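YkuI protein (Bacillus subtilis, PDB 2BAS) binds the second messenger cyclic di-GMP and, as an EAL-domain protein, may act as a phosphodiesterase specific for this cyclic guanylate. Local coordinates at residues Q43-A48 and G249-G254; K52-E57 and D106-M111; R142-I147 and K172-N177; D194-D199 and A228-E233. One frame throughout, in Å; residues are numbered along the deposited sequence.

In the fold
All four contacts lie in one curled sheet of the EAL domain, a barrel of the TIM type with one antiparallel strand among otherwise parallel staves. Contact 1 pairs strand 38-47 with 249-252 and closes the barrel; contacts 2, 3 and 4 follow in series along the chain inside the loop that it closes. Centres of contacts 1 and 2, and of contacts 3 and 4, are about 9 Å apart, while those of contacts 1 and 3, across the ring, are about 14 Å apart. Backbone bonds link each contact to the next, and Lys197 of contact 4 reaches Glu146 of contact 3 and Gln253 of contact 1, so the strands share a polar cluster inside the barrel.

Contact 1. Residues Q43-A48 and G249-G254; sequences QAIFSA and GRYFQG
Phe46 and Phe252 form an antiparallel hydrogen-bonded pair: Phe46 N donates to Phe252 O at 2.9 Å, and Phe252 N returns a bond to Phe46 O at 3.1 Å. The apolar packing lies on the two faces of the sheet beside this pair. Ala48 CB lies 3.7 Å from Phe252 CE1, and on the other face Ile45 CG2 crosses to Tyr251 CB at 3.8 Å. The Gln43 end is held by side chains instead. Gln253, extended with CG anti to the backbone N (chi1 -177°), sends NE2 to Gln43 OE1 at 3.1 Å, arriving above the carbonyl plane, the two amides perpendicular; the same NE2 also binds Glu57, while OE1 takes Lys197. Looser and partly exposed, Arg250 pairs with Glu49 and packs on Leu396 of the second subunit. Strand 38-47 runs antiparallel to both its neighbours here, 53-64 and 249-252; strand 249-252 pairs on its other edge with the parallel strand 229-233, and helix 238-246 packs on Phe252 through Leu241 and Ala244.

Contact 2. Residues K52-E57 and D106-M111; sequences KVVGYE and DLLIFM
Leu107 reaches across with both methyls: CD1 meets the edge of the Tyr56 ring, in its plane, 3.5 Å from CE1, and CD2 lies 3.9 Å from Val53 CG2. Its CG stands beside the backbone N (chi1 -75°), and the branch beyond it divides between the two partners. On the other face of the sheet Leu108 CD1 comes to 4.1 Å from Val54 CB. Gly55, with no side chain, lets the strands come close: Gly55 CA is 4.0 Å from Leu108 CA. The backbones form a parallel pair: Leu108 N donates to Val54 O, Tyr56 N to Leu108 O at 3.2 Å, and Phe110 N to Tyr56 O at 3.2 Å. Strands 53-64 and 108-112 are thus adjacent staves of the EAL barrel, and helix 82-100 packs outside against Tyr56 and Ile109. On the inner side, Glu57 CG passes Phe110 CB at 4.1 Å, the carboxylate and ring planes nearly perpendicular. Glu57, first residue of the EVL sequence that corresponds to the EAL signature, is hydrogen-bonded through OE1 to Gln253. Tyr56 OH binds the backbone of Leu265, and at the exposed end Asp106 forms a salt bridge with Arg267.

Contact 3. Residues R142-I147 and K172-N177; sequences RFVLEI and KIAVDN
Val144 and Glu146 flank Ala174 on the inner face of the sheet: Ala174 CB touches Val144 CG1 at 3.7 Å and Glu146 CG at 3.8 Å. The parallel backbones are joined by five hydrogen bonds. Lys172 N meets Phe143 O at 2.9 Å; Lys172 O then takes Leu145 N, and Leu145 O takes Ala174 N at 3.0 Å. Ala174 O accepts Ile147 N at 2.9 Å. The fifth bond, Asp176 N to Ile147 O at 3.0 Å, is weak, bent to 130° at the hydrogen. The opposite edges are used too: Val144 bonds to Ile109 and Met111 of strand 108-112, and Ile173 N donates to Asp194 OD2. The buried carboxylate of Glu146 is carried inward by an extended chain; OE2 forms a salt bridge with Lys197, and the carboxylates of Asp176 and Glu57 lie close to OE1. Asp176 OD1 receives Asn177 N at 2.7 Å from above the carboxylate plane, while OD2 has a weak bond from Thr148. On the outer face, Leu145 and Ile173 pack on Leu163 of helix 156-167. Strand 143-147, this helix and strand 172-178 make a beta-alpha-beta crossover, the repeating unit of TIM-type barrels, with the polar ends of Glu146 and Asp176 facing the barrel interior, near Lys197.

Contact 4. Residues D194-D199 and A228-E233; sequences DLLKID and AALLYE
Lys197 bends at chi3 (87°) toward Glu233, whose CG stands between its backbone N and carbonyl carbon (chi1 68°); the two chains cross at about a right angle. Lys197 NZ and Glu233 OE2 form only a long salt bridge, 3.7 Å; NZ also bonds to Gln253 and pairs with Glu146. Below the charge, the lysine's methylenes run beside Leu231, Lys197 CE 3.5 Å from Leu231 CD2, and Leu195 CD2 adds a methyl to Leu231 CB. On the other face Ile198 lies alongside Tyr232, Ile198 CG2 being 4.0 Å from Tyr232 CE2, and Ile198 CD1 meets Leu230 CD2 at 3.8 Å. Five backbone bonds knit the strands, the straightest being Leu231 N to Leu196 O, 2.8 Å and 177° at the hydrogen. Tyr232 OH reaches Asn247 O. Helix 211-226 packs over Leu196, Ile198 and Leu230, the usual TIM-type layout of apolar groups facing the helices; the Lys197 cluster on the inner face belongs to this EAL barrel, consistent with the family's polar pocket.

Contact 1. Residues Q43-A48 and G249-G254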
loop_
_atom_site.group_PDB
_atom_site.type_symbol
_atom_site.label_atom_id
_atom_site.label_comp_id
_atom_site.label_asym_id
_atom_site.label_seq_id
_atom_site.Cartn_x
_atom_site.Cartn_y
_atom_site.Cartn_z
ATOM N N GLN A 43 8.462 -23.274 -17.942
ATOM C CA GLN A 43 8.806 -23.248 -16.528
ATOM C C GLN A 43 7.530 -23.325 -15.705
ATOM O O GLN A 43 6.623 -22.517 -15.875
ATOM C CB GLN A 43 9.631 -22.009 -16.171
ATOM C CG GLN A 43 10.271 -22.084 -14.770
ATOM C CD GLN A 43 11.206 -20.924 -14.475
ATOM O OE1 GLN A 43 11.116 -19.850 -15.080
ATOM N NE2 GLN A 43 12.109 -21.134 -13.530
ATOM N N ALA A 44 7.468 -24.309 -14.817
ATOM C CA ALA A 44 6.274 -24.555 -14.013
ATOM C C ALA A 44 6.023 -23.469 -12.990
ATOM O O ALA A 44 6.959 -22.848 -12.464
ATOM C CB ALA A 44 6.351 -25.915 -13.333
ATOM N N ILE A 45 4.741 -23.237 -12.726
ATOM C CA ILE A 45 4.330 -22.296 -11.708
ATOM C C ILE A 45 3.532 -23.061 -10.671
ATOM O O ILE A 45 2.651 -23.861 -11.021
ATOM C CB ILE A 45 3.562 -21.108 -12.306
ATOM C CG1 ILE A 45 4.514 -20.293 -13.184
ATOM C CG2 ILE A 45 3.004 -20.220 -11.196
ATOM C CD1 ILE A 45 3.847 -19.574 -14.292
ATOM N N PHE A 46 3.855 -22.814 -9.402
ATOM C CA PHE A 46 3.359 -23.640 -8.303
ATOM C C PHE A 46 2.274 -23.035 -7.439
ATOM O O PHE A 46 2.299 -21.857 -7.122
ATOM C CB PHE A 46 4.528 -24.131 -7.445
ATOM C CG PHE A 46 5.439 -25.075 -8.173
ATOM C CD1 PHE A 46 6.531 -24.596 -8.891
ATOM C CD2 PHE A 46 5.186 -26.442 -8.171
ATOM C CE1 PHE A 46 7.372 -25.466 -9.579
ATOM C CE2 PHE A 46 6.016 -27.319 -8.854
ATOM C CZ PHE A 46 7.116 -26.829 -9.557
ATOM N N SER A 47 1.321 -23.888 -7.079
ATOM C CA SER A 47 0.169 -23.553 -6.247
ATOM C C SER A 47 0.586 -23.468 -4.789
ATOM O O SER A 47 1.494 -24.186 -4.361
ATOM C CB SER A 47 -0.874 -24.671 -6.382
ATOM O OG SER A 47 -2.182 -24.235 -6.062
ATOM N N ALA A 48 -0.080 -22.609 -4.022
ATOM C CA ALA A 48 0.188 -22.524 -2.592
ATOM C C ALA A 48 -0.725 -23.450 -1.793
ATOM O O ALA A 48 -0.279 -24.055 -0.815
ATOM C CB ALA A 48 0.056 -21.100 -2.102
ATOM N N GLY A 249 1.918 -14.578 -1.013
ATOM C CA GLY A 249 2.188 -15.254 -2.288
ATOM C C GLY A 249 1.279 -16.434 -2.574
ATOM O O GLY A 249 1.254 -17.404 -1.817
ATOM N N ARG A 250 0.525 -16.359 -3.663
ATOM C CA ARG A 250 -0.364 -17.457 -4.030
ATOM C C ARG A 250 0.266 -18.432 -5.030
ATOM O O ARG A 250 -0.064 -19.617 -5.036
ATOM C CB ARG A 250 -1.697 -16.938 -4.560
ATOM C CG ARG A 250 -2.717 -18.044 -4.705
ATOM C CD ARG A 250 -4.062 -17.530 -5.123
ATOM N NE ARG A 250 -5.054 -18.597 -5.025
ATOM C CZ ARG A 250 -6.364 -18.423 -5.148
ATOM N NH1 ARG A 250 -6.864 -17.213 -5.378
ATOM N NH2 ARG A 250 -7.174 -19.465 -5.035
ATOM N N TYR A 251 1.156 -17.923 -5.879
ATOM C CA TYR A 251 1.866 -18.748 -6.860
ATOM C C TYR A 251 3.356 -18.442 -6.819
ATOM O O TYR A 251 3.747 -17.327 -6.473
ATOM C CB TYR A 251 1.322 -18.517 -8.266
ATOM C CG TYR A 251 -0.163 -18.776 -8.411
ATOM C CD1 TYR A 251 -1.073 -17.720 -8.512
ATOM C CD2 TYR A 251 -0.659 -20.079 -8.441
ATOM C CE1 TYR A 251 -2.441 -17.963 -8.659
ATOM C CE2 TYR A 251 -2.017 -20.332 -8.583
ATOM C CZ TYR A 251 -2.901 -19.277 -8.692
ATOM O OH TYR A 251 -4.244 -19.548 -8.832
ATOM N N PHE A 252 4.178 -19.430 -7.174
ATOM C CA PHE A 252 5.630 -19.314 -7.070
ATOM C C PHE A 252 6.356 -19.873 -8.295
ATOM O O PHE A 252 5.943 -20.886 -8.865
ATOM C CB PHE A 252 6.128 -20.060 -5.834
ATOM C CG PHE A 252 5.333 -19.801 -4.582
ATOM C CD1 PHE A 252 4.297 -20.658 -4.210
ATOM C CD2 PHE A 252 5.642 -18.730 -3.750
ATOM C CE1 PHE A 252 3.569 -20.433 -3.042
ATOM C CE2 PHE A 252 4.915 -18.499 -2.568
ATOM C CZ PHE A 252 3.882 -19.343 -2.218
ATOM N N GLN A 253 7.469 -19.240 -8.659
ATOM C CA GLN A 253 8.247 -19.622 -9.835
ATOM C C GLN A 253 9.723 -19.269 -9.665
ATOM O O GLN A 253 10.043 -18.186 -9.172
ATOM C CB GLN A 253 7.688 -18.884 -11.050
ATOM C CG GLN A 253 8.327 -19.216 -12.389
ATOM C CD GLN A 253 7.796 -18.336 -13.498
ATOM O OE1 GLN A 253 6.867 -17.557 -13.291
ATOM N NE2 GLN A 253 8.380 -18.454 -14.685
ATOM N N GLY A 254 10.611 -20.171 -10.082
ATOM C CA GLY A 254 12.053 -19.930 -10.064
ATOM C C GLY A 254 12.959 -21.161 -10.104
ATOM O O GLY A 254 12.495 -22.310 -9.985
HETATM O O HOH W 1 9.250 -22.817 -11.472
#

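Contact 2. Residues K52-E57 and D106-M111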
loop_
_atom_site.group_PDB
_atom_site.type_symbol
_atom_site.label_atom_id
_atom_site.label_comp_id
_atom_site.label_asym_id
_atom_site.label_seq_id
_atom_site.Cartn_x
_atom_site.Cartn_y
_atom_site.Cartn_z
ATOM N N LYS A 52 1.176 -27.869 -6.046
ATOM C CA LYS A 52 1.259 -28.422 -7.406
ATOM C C LYS A 52 1.350 -27.408 -8.545
ATOM O O LYS A 52 1.125 -26.208 -8.350
ATOM C CB LYS A 52 0.085 -29.367 -7.675
ATOM C CG LYS A 52 -1.260 -28.685 -7.921
ATOM C CD LYS A 52 -2.180 -29.626 -8.700
ATOM C CE LYS A 52 -3.647 -29.240 -8.573
ATOM N NZ LYS A 52 -4.517 -30.298 -9.162
ATOM N N VAL A 53 1.670 -27.914 -9.737
ATOM C CA VAL A 53 1.803 -27.074 -10.916
ATOM C C VAL A 53 0.411 -26.642 -11.412
ATOM O O VAL A 53 -0.485 -27.464 -11.573
ATOM C CB VAL A 53 2.694 -27.727 -12.034
ATOM C CG1 VAL A 53 3.689 -28.732 -11.427
ATOM C CG2 VAL A 53 1.866 -28.394 -13.117
ATOM N N VAL A 54 0.238 -25.339 -11.612
ATOM C CA VAL A 54 -1.041 -24.767 -12.044
ATOM C C VAL A 54 -0.956 -24.280 -13.491
ATOM O O VAL A 54 -1.979 -24.024 -14.135
ATOM C CB VAL A 54 -1.475 -23.603 -11.123
ATOM C CG1 VAL A 54 -1.882 -24.136 -9.769
ATOM C CG2 VAL A 54 -0.360 -22.580 -10.974
ATOM N N GLY A 55 0.277 -24.162 -13.984
ATOM C CA GLY A 55 0.546 -23.756 -15.354
ATOM C C GLY A 55 2.032 -23.688 -15.650
ATOM O O GLY A 55 2.859 -24.126 -14.847
ATOM N N TYR A 56 2.362 -23.143 -16.816
ATOM C CA TYR A 56 3.744 -23.002 -17.251
ATOM C C TYR A 56 3.899 -21.692 -18.002
ATOM O O TYR A 56 3.079 -21.370 -18.861
ATOM C CB TYR A 56 4.121 -24.127 -18.218
ATOM C CG TYR A 56 4.101 -25.533 -17.662
ATOM C CD1 TYR A 56 2.928 -26.297 -17.674
ATOM C CD2 TYR A 56 5.263 -26.114 -17.155
ATOM C CE1 TYR A 56 2.909 -27.601 -17.176
ATOM C CE2 TYR A 56 5.258 -27.420 -16.655
ATOM C CZ TYR A 56 4.078 -28.158 -16.672
ATOM O OH TYR A 56 4.073 -29.446 -16.189
ATOM N N GLU A 57 4.944 -20.936 -17.693
ATOM C CA GLU A 57 5.273 -19.777 -18.504
ATOM C C GLU A 57 5.881 -20.338 -19.783
ATOM O O GLU A 57 6.637 -21.316 -19.735
ATOM C CB GLU A 57 6.255 -18.842 -17.799
ATOM C CG GLU A 57 6.380 -17.482 -18.476
ATOM C CD GLU A 57 7.458 -16.582 -17.866
ATOM O OE1 GLU A 57 8.386 -17.090 -17.200
ATOM O OE2 GLU A 57 7.381 -15.348 -18.064
ATOM N N ASP A 106 -6.650 -28.047 -17.643
ATOM C CA ASP A 106 -6.837 -27.017 -16.615
ATOM C C ASP A 106 -5.572 -26.200 -16.329
ATOM O O ASP A 106 -5.582 -25.290 -15.487
ATOM C CB ASP A 106 -7.328 -27.661 -15.319
ATOM C CG ASP A 106 -6.265 -28.527 -14.658
ATOM O OD1 ASP A 106 -5.946 -28.282 -13.474
ATOM O OD2 ASP A 106 -5.730 -29.443 -15.325
ATOM N N LEU A 107 -4.490 -26.545 -17.025
ATOM C CA LEU A 107 -3.213 -25.858 -16.891
ATOM C C LEU A 107 -3.325 -24.410 -17.361
ATOM O O LEU A 107 -3.950 -24.118 -18.378
ATOM C CB LEU A 107 -2.113 -26.592 -17.675
ATOM C CG LEU A 107 -1.520 -27.902 -17.126
ATOM C CD1 LEU A 107 -0.433 -28.413 -18.039
ATOM C CD2 LEU A 107 -0.958 -27.753 -15.721
ATOM N N LEU A 108 -2.739 -23.504 -16.597
ATOM C CA LEU A 108 -2.723 -22.101 -16.981
ATOM C C LEU A 108 -1.619 -21.903 -18.007
ATOM O O LEU A 108 -0.601 -22.592 -17.953
ATOM C CB LEU A 108 -2.511 -21.204 -15.751
ATOM C CG LEU A 108 -3.653 -21.210 -14.719
ATOM C CD1 LEU A 108 -3.229 -20.606 -13.372
ATOM C CD2 LEU A 108 -4.910 -20.516 -15.232
ATOM N N ILE A 109 -1.829 -20.982 -18.947
ATOM C CA ILE A 109 -0.820 -20.661 -19.961
ATOM C C ILE A 109 -0.336 -19.214 -19.784
ATOM O O ILE A 109 -1.048 -18.261 -20.137
ATOM C CB ILE A 109 -1.355 -20.893 -21.420
ATOM C CG1 ILE A 109 -1.927 -22.304 -21.587
ATOM C CG2 ILE A 109 -0.256 -20.655 -22.442
ATOM C CD1 ILE A 109 -2.757 -22.507 -22.855
ATOM N N PHE A 110 0.864 -19.057 -19.225
ATOM C CA PHE A 110 1.470 -17.731 -19.018
ATOM C C PHE A 110 2.338 -17.316 -20.214
ATOM O O PHE A 110 3.379 -17.927 -20.495
ATOM C CB PHE A 110 2.322 -17.709 -17.748
ATOM C CG PHE A 110 1.536 -17.763 -16.466
ATOM C CD1 PHE A 110 1.002 -18.968 -16.003
ATOM C CD2 PHE A 110 1.367 -16.613 -15.693
ATOM C CE1 PHE A 110 0.286 -19.021 -14.795
ATOM C CE2 PHE A 110 0.645 -16.659 -14.498
ATOM C CZ PHE A 110 0.107 -17.873 -14.043
HETATM N N MSE A 111 1.903 -16.269 -20.906
HETATM C CA MSE A 111 2.623 -15.736 -22.053
HETATM C C MSE A 111 2.978 -14.268 -21.844
HETATM O O MSE A 111 2.095 -13.418 -21.724
HETATM C CB MSE A 111 1.769 -15.856 -23.308
HETATM C CG MSE A 111 1.441 -17.263 -23.750
HETATM SE SE MSE A 111 -0.016 -17.239 -25.070
HETATM C CE MSE A 111 -1.393 -16.240 -24.007
#

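Contact 3. Residues R142-I147 and K172-N177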
loop_
_atom_site.group_PDB
_atom_site.type_symbol
_atom_site.label_atom_id
_atom_site.label_comp_id
_atom_site.label_asym_id
_atom_site.label_seq_id
_atom_site.Cartn_x
_atom_site.Cartn_y
_atom_site.Cartn_z
ATOM N N ARG A 142 -8.016 -19.807 -19.740
ATOM C CA ARG A 142 -6.772 -20.460 -19.349
ATOM C C ARG A 142 -5.531 -19.638 -19.680
ATOM O O ARG A 142 -4.416 -19.993 -19.270
ATOM C CB ARG A 142 -6.667 -21.825 -20.021
ATOM C CG ARG A 142 -7.586 -22.885 -19.424
ATOM C CD ARG A 142 -7.613 -24.128 -20.315
ATOM N NE ARG A 142 -6.291 -24.739 -20.450
ATOM C CZ ARG A 142 -5.970 -25.663 -21.351
ATOM N NH1 ARG A 142 -6.871 -26.104 -22.225
ATOM N NH2 ARG A 142 -4.735 -26.146 -21.379
ATOM N N PHE A 143 -5.725 -18.551 -20.423
ATOM C CA PHE A 143 -4.618 -17.712 -20.859
ATOM C C PHE A 143 -4.306 -16.607 -19.873
ATOM O O PHE A 143 -5.192 -15.859 -19.452
ATOM C CB PHE A 143 -4.904 -17.085 -22.224
ATOM C CG PHE A 143 -4.929 -18.075 -23.356
ATOM C CD1 PHE A 143 -6.140 -18.443 -23.948
ATOM C CD2 PHE A 143 -3.749 -18.639 -23.839
ATOM C CE1 PHE A 143 -6.170 -19.351 -25.005
ATOM C CE2 PHE A 143 -3.778 -19.553 -24.889
ATOM C CZ PHE A 143 -4.986 -19.907 -25.474
ATOM N N VAL A 144 -3.033 -16.504 -19.509
ATOM C CA VAL A 144 -2.578 -15.387 -18.698
ATOM C C VAL A 144 -1.621 -14.517 -19.523
ATOM O O VAL A 144 -0.486 -14.901 -19.812
ATOM C CB VAL A 144 -1.973 -15.836 -17.352
ATOM C CG1 VAL A 144 -1.519 -14.634 -16.556
ATOM C CG2 VAL A 144 -3.004 -16.606 -16.543
ATOM N N LEU A 145 -2.123 -13.352 -19.915
ATOM C CA LEU A 145 -1.364 -12.386 -20.673
ATOM C C LEU A 145 -0.576 -11.470 -19.726
ATOM O O LEU A 145 -1.152 -10.624 -19.025
ATOM C CB LEU A 145 -2.317 -11.569 -21.540
ATOM C CG LEU A 145 -1.758 -10.689 -22.645
ATOM C CD1 LEU A 145 -1.380 -11.550 -23.840
ATOM C CD2 LEU A 145 -2.791 -9.659 -23.061
ATOM N N GLU A 146 0.743 -11.659 -19.702
ATOM C CA GLU A 146 1.622 -10.829 -18.902
ATOM C C GLU A 146 2.014 -9.580 -19.683
ATOM O O GLU A 146 2.506 -9.670 -20.806
ATOM C CB GLU A 146 2.872 -11.595 -18.486
ATOM C CG GLU A 146 2.637 -12.842 -17.634
ATOM C CD GLU A 146 3.946 -13.571 -17.290
ATOM O OE1 GLU A 146 5.014 -12.909 -17.194
ATOM O OE2 GLU A 146 3.904 -14.811 -17.109
ATOM N N ILE A 147 1.792 -8.421 -19.083
ATOM C CA ILE A 147 2.124 -7.153 -19.706
ATOM C C ILE A 147 3.172 -6.396 -18.879
ATOM O O ILE A 147 3.165 -6.452 -17.644
ATOM C CB ILE A 147 0.856 -6.275 -19.910
ATOM C CG1 ILE A 147 -0.256 -7.066 -20.611
ATOM C CG2 ILE A 147 1.182 -5.030 -20.735
ATOM C CD1 ILE A 147 0.054 -7.440 -22.074
ATOM N N LYS A 172 -7.141 -13.896 -18.645
ATOM C CA LYS A 172 -6.566 -13.375 -17.404
ATOM C C LYS A 172 -5.382 -12.448 -17.681
ATOM O O LYS A 172 -4.605 -12.664 -18.622
ATOM C CB LYS A 172 -6.201 -14.521 -16.454
ATOM C CG LYS A 172 -7.445 -15.232 -15.901
ATOM C CD LYS A 172 -7.148 -16.463 -15.050
ATOM C CE LYS A 172 -8.419 -17.306 -14.831
ATOM N NZ LYS A 172 -9.589 -16.531 -14.293
ATOM N N ILE A 173 -5.256 -11.404 -16.872
ATOM C CA ILE A 173 -4.228 -10.390 -17.088
ATOM C C ILE A 173 -3.280 -10.242 -15.897
ATOM O O ILE A 173 -3.697 -9.986 -14.766
ATOM C CB ILE A 173 -4.857 -9.041 -17.524
ATOM C CG1 ILE A 173 -5.376 -9.166 -18.960
ATOM C CG2 ILE A 173 -3.843 -7.913 -17.460
ATOM C CD1 ILE A 173 -6.438 -8.182 -19.296
ATOM N N ALA A 174 -2.001 -10.441 -16.177
ATOM C CA ALA A 174 -0.957 -10.325 -15.190
ATOM C C ALA A 174 -0.150 -9.082 -15.513
ATOM O O ALA A 174 0.174 -8.850 -16.670
ATOM C CB ALA A 174 -0.072 -11.539 -15.238
ATOM N N VAL A 175 0.134 -8.272 -14.496
ATOM C CA VAL A 175 1.039 -7.136 -14.644
ATOM C C VAL A 175 2.414 -7.559 -14.098
ATOM O O VAL A 175 2.509 -8.283 -13.104
ATOM C CB VAL A 175 0.493 -5.850 -13.972
ATOM C CG1 VAL A 175 1.544 -4.768 -13.912
ATOM C CG2 VAL A 175 -0.710 -5.319 -14.745
ATOM N N ASP A 176 3.451 -7.084 -14.708
ATOM C CA ASP A 176 4.842 -7.511 -14.513
ATOM C C ASP A 176 5.644 -6.400 -13.802
ATOM O O ASP A 176 5.220 -5.239 -13.765
ATOM C CB ASP A 176 5.484 -7.803 -15.874
ATOM C CG ASP A 176 6.666 -8.762 -15.784
ATOM O OD1 ASP A 176 7.067 -9.180 -14.633
ATOM O OD2 ASP A 176 7.263 -9.151 -16.860
ATOM N N ASN A 177 6.783 -6.822 -13.260
ATOM C CA ASN A 177 7.751 -5.948 -12.537
ATOM C C ASN A 177 7.088 -5.040 -11.486
ATOM O O ASN A 177 7.310 -3.822 -11.450
ATOM C CB ASN A 177 8.470 -5.012 -13.512
ATOM C CG ASN A 177 9.249 -5.748 -14.598
ATOM O OD1 ASN A 177 9.451 -6.957 -14.498
ATOM N ND2 ASN A 177 9.704 -5.083 -15.643
#

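Contact 4. Residues D194-D199 and A228-E233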
loop_
_atom_site.group_PDB
_atom_site.type_symbol
_atom_site.label_atom_id
_atom_site.label_comp_id
_atom_site.label_asym_id
_atom_site.label_seq_id
_atom_site.Cartn_x
_atom_site.Cartn_y
_atom_site.Cartn_z
ATOM N N ASP A 194 -5.874 -9.478 -12.785
ATOM C CA ASP A 194 -6.093 -10.739 -12.092
ATOM C C ASP A 194 -4.826 -11.214 -11.364
ATOM O O ASP A 194 -4.904 -11.981 -10.418
ATOM C CB ASP A 194 -6.561 -11.782 -13.107
ATOM C CG ASP A 194 -7.786 -11.323 -13.891
ATOM O OD1 ASP A 194 -8.853 -11.111 -13.276
ATOM O OD2 ASP A 194 -7.691 -11.172 -15.125
ATOM N N LEU A 195 -3.663 -10.736 -11.799
ATOM C CA LEU A 195 -2.392 -11.174 -11.235
ATOM C C LEU A 195 -1.330 -10.077 -11.203
ATOM O O LEU A 195 -1.210 -9.282 -12.133
ATOM C CB LEU A 195 -1.853 -12.361 -12.033
ATOM C CG LEU A 195 -2.141 -13.778 -11.558
ATOM C CD1 LEU A 195 -2.796 -14.595 -12.659
ATOM C CD2 LEU A 195 -0.869 -14.448 -11.086
ATOM N N LEU A 196 -0.544 -10.073 -10.132
ATOM C CA LEU A 196 0.602 -9.190 -10.013
ATOM C C LEU A 196 1.839 -10.059 -9.909
ATOM O O LEU A 196 1.919 -10.912 -9.027
ATOM C CB LEU A 196 0.470 -8.319 -8.757
ATOM C CG LEU A 196 -0.700 -7.350 -8.641
ATOM C CD1 LEU A 196 -0.633 -6.627 -7.299
ATOM C CD2 LEU A 196 -0.709 -6.346 -9.797
ATOM N N LYS A 197 2.792 -9.875 -10.814
ATOM C CA LYS A 197 4.046 -10.635 -10.760
ATOM C C LYS A 197 5.129 -9.813 -10.077
ATOM O O LYS A 197 5.470 -8.712 -10.528
ATOM C CB LYS A 197 4.532 -11.052 -12.143
ATOM C CG LYS A 197 3.739 -12.156 -12.803
ATOM C CD LYS A 197 4.523 -12.832 -13.957
ATOM C CE LYS A 197 5.418 -13.987 -13.468
ATOM N NZ LYS A 197 5.854 -14.916 -14.575
ATOM N N ILE A 198 5.655 -10.356 -8.985
ATOM C CA ILE A 198 6.686 -9.697 -8.195
ATOM C C ILE A 198 8.004 -10.458 -8.335
ATOM O O ILE A 198 8.064 -11.658 -8.108
ATOM C CB ILE A 198 6.232 -9.567 -6.711
ATOM C CG1 ILE A 198 4.911 -8.793 -6.632
ATOM C CG2 ILE A 198 7.285 -8.880 -5.871
ATOM C CD1 ILE A 198 4.191 -8.880 -5.287
ATOM N N ASP A 199 9.039 -9.744 -8.762
ATOM C CA ASP A 199 10.391 -10.270 -8.922
ATOM C C ASP A 199 11.114 -10.138 -7.583
ATOM O O ASP A 199 10.951 -9.140 -6.888
ATOM C CB ASP A 199 11.112 -9.464 -10.008
ATOM C CG ASP A 199 12.623 -9.681 -10.017
ATOM O OD1 ASP A 199 13.083 -10.817 -9.762
ATOM O OD2 ASP A 199 13.357 -8.707 -10.300
ATOM N N ALA A 228 -6.360 -9.176 -6.796
ATOM C CA ALA A 228 -5.252 -9.603 -7.637
ATOM C C ALA A 228 -4.417 -10.572 -6.809
ATOM O O ALA A 228 -4.026 -10.243 -5.683
ATOM C CB ALA A 228 -4.409 -8.408 -8.088
ATOM N N ALA A 229 -4.180 -11.767 -7.345
ATOM C CA ALA A 229 -3.306 -12.730 -6.687
ATOM C C ALA A 229 -1.856 -12.328 -6.954
ATOM O O ALA A 229 -1.544 -11.751 -8.004
ATOM C CB ALA A 229 -3.567 -14.137 -7.206
ATOM N N LEU A 230 -0.978 -12.646 -6.014
ATOM C CA LEU A 230 0.432 -12.343 -6.143
ATOM C C LEU A 230 1.192 -13.561 -6.634
ATOM O O LEU A 230 1.085 -14.652 -6.066
ATOM C CB LEU A 230 1.024 -11.898 -4.799
ATOM C CG LEU A 230 0.339 -10.745 -4.068
ATOM C CD1 LEU A 230 0.937 -10.596 -2.680
ATOM C CD2 LEU A 230 0.446 -9.434 -4.849
ATOM N N LEU A 231 1.965 -13.356 -7.693
ATOM C CA LEU A 231 2.886 -14.362 -8.201
ATOM C C LEU A 231 4.332 -13.901 -7.967
ATOM O O LEU A 231 4.782 -12.903 -8.544
ATOM C CB LEU A 231 2.614 -14.599 -9.684
ATOM C CG LEU A 231 3.559 -15.436 -10.546
ATOM C CD1 LEU A 231 4.047 -16.671 -9.846
ATOM C CD2 LEU A 231 2.853 -15.808 -11.846
ATOM N N TYR A 232 5.047 -14.605 -7.097
ATOM C CA TYR A 232 6.449 -14.283 -6.862
ATOM C C TYR A 232 7.290 -15.108 -7.794
ATOM O O TYR A 232 7.245 -16.330 -7.741
ATOM C CB TYR A 232 6.848 -14.549 -5.416
ATOM C CG TYR A 232 6.236 -13.580 -4.443
ATOM C CD1 TYR A 232 4.944 -13.757 -3.982
ATOM C CD2 TYR A 232 6.943 -12.480 -3.988
ATOM C CE1 TYR A 232 4.380 -12.867 -3.090
ATOM C CE2 TYR A 232 6.382 -11.590 -3.092
ATOM C CZ TYR A 232 5.104 -11.791 -2.654
ATOM O OH TYR A 232 4.523 -10.914 -1.779
ATOM N N GLU A 233 8.032 -14.428 -8.664
ATOM C CA GLU A 233 8.940 -15.072 -9.614
ATOM C C GLU A 233 10.405 -14.810 -9.250
ATOM O O GLU A 233 10.698 -14.046 -8.329
ATOM C CB GLU A 233 8.641 -14.632 -11.062
ATOM C CG GLU A 233 8.936 -13.181 -11.386
ATOM C CD GLU A 233 8.971 -12.901 -12.884
ATOM O OE1 GLU A 233 9.887 -13.400 -13.585
ATOM O OE2 GLU A 233 8.084 -12.157 -13.365
#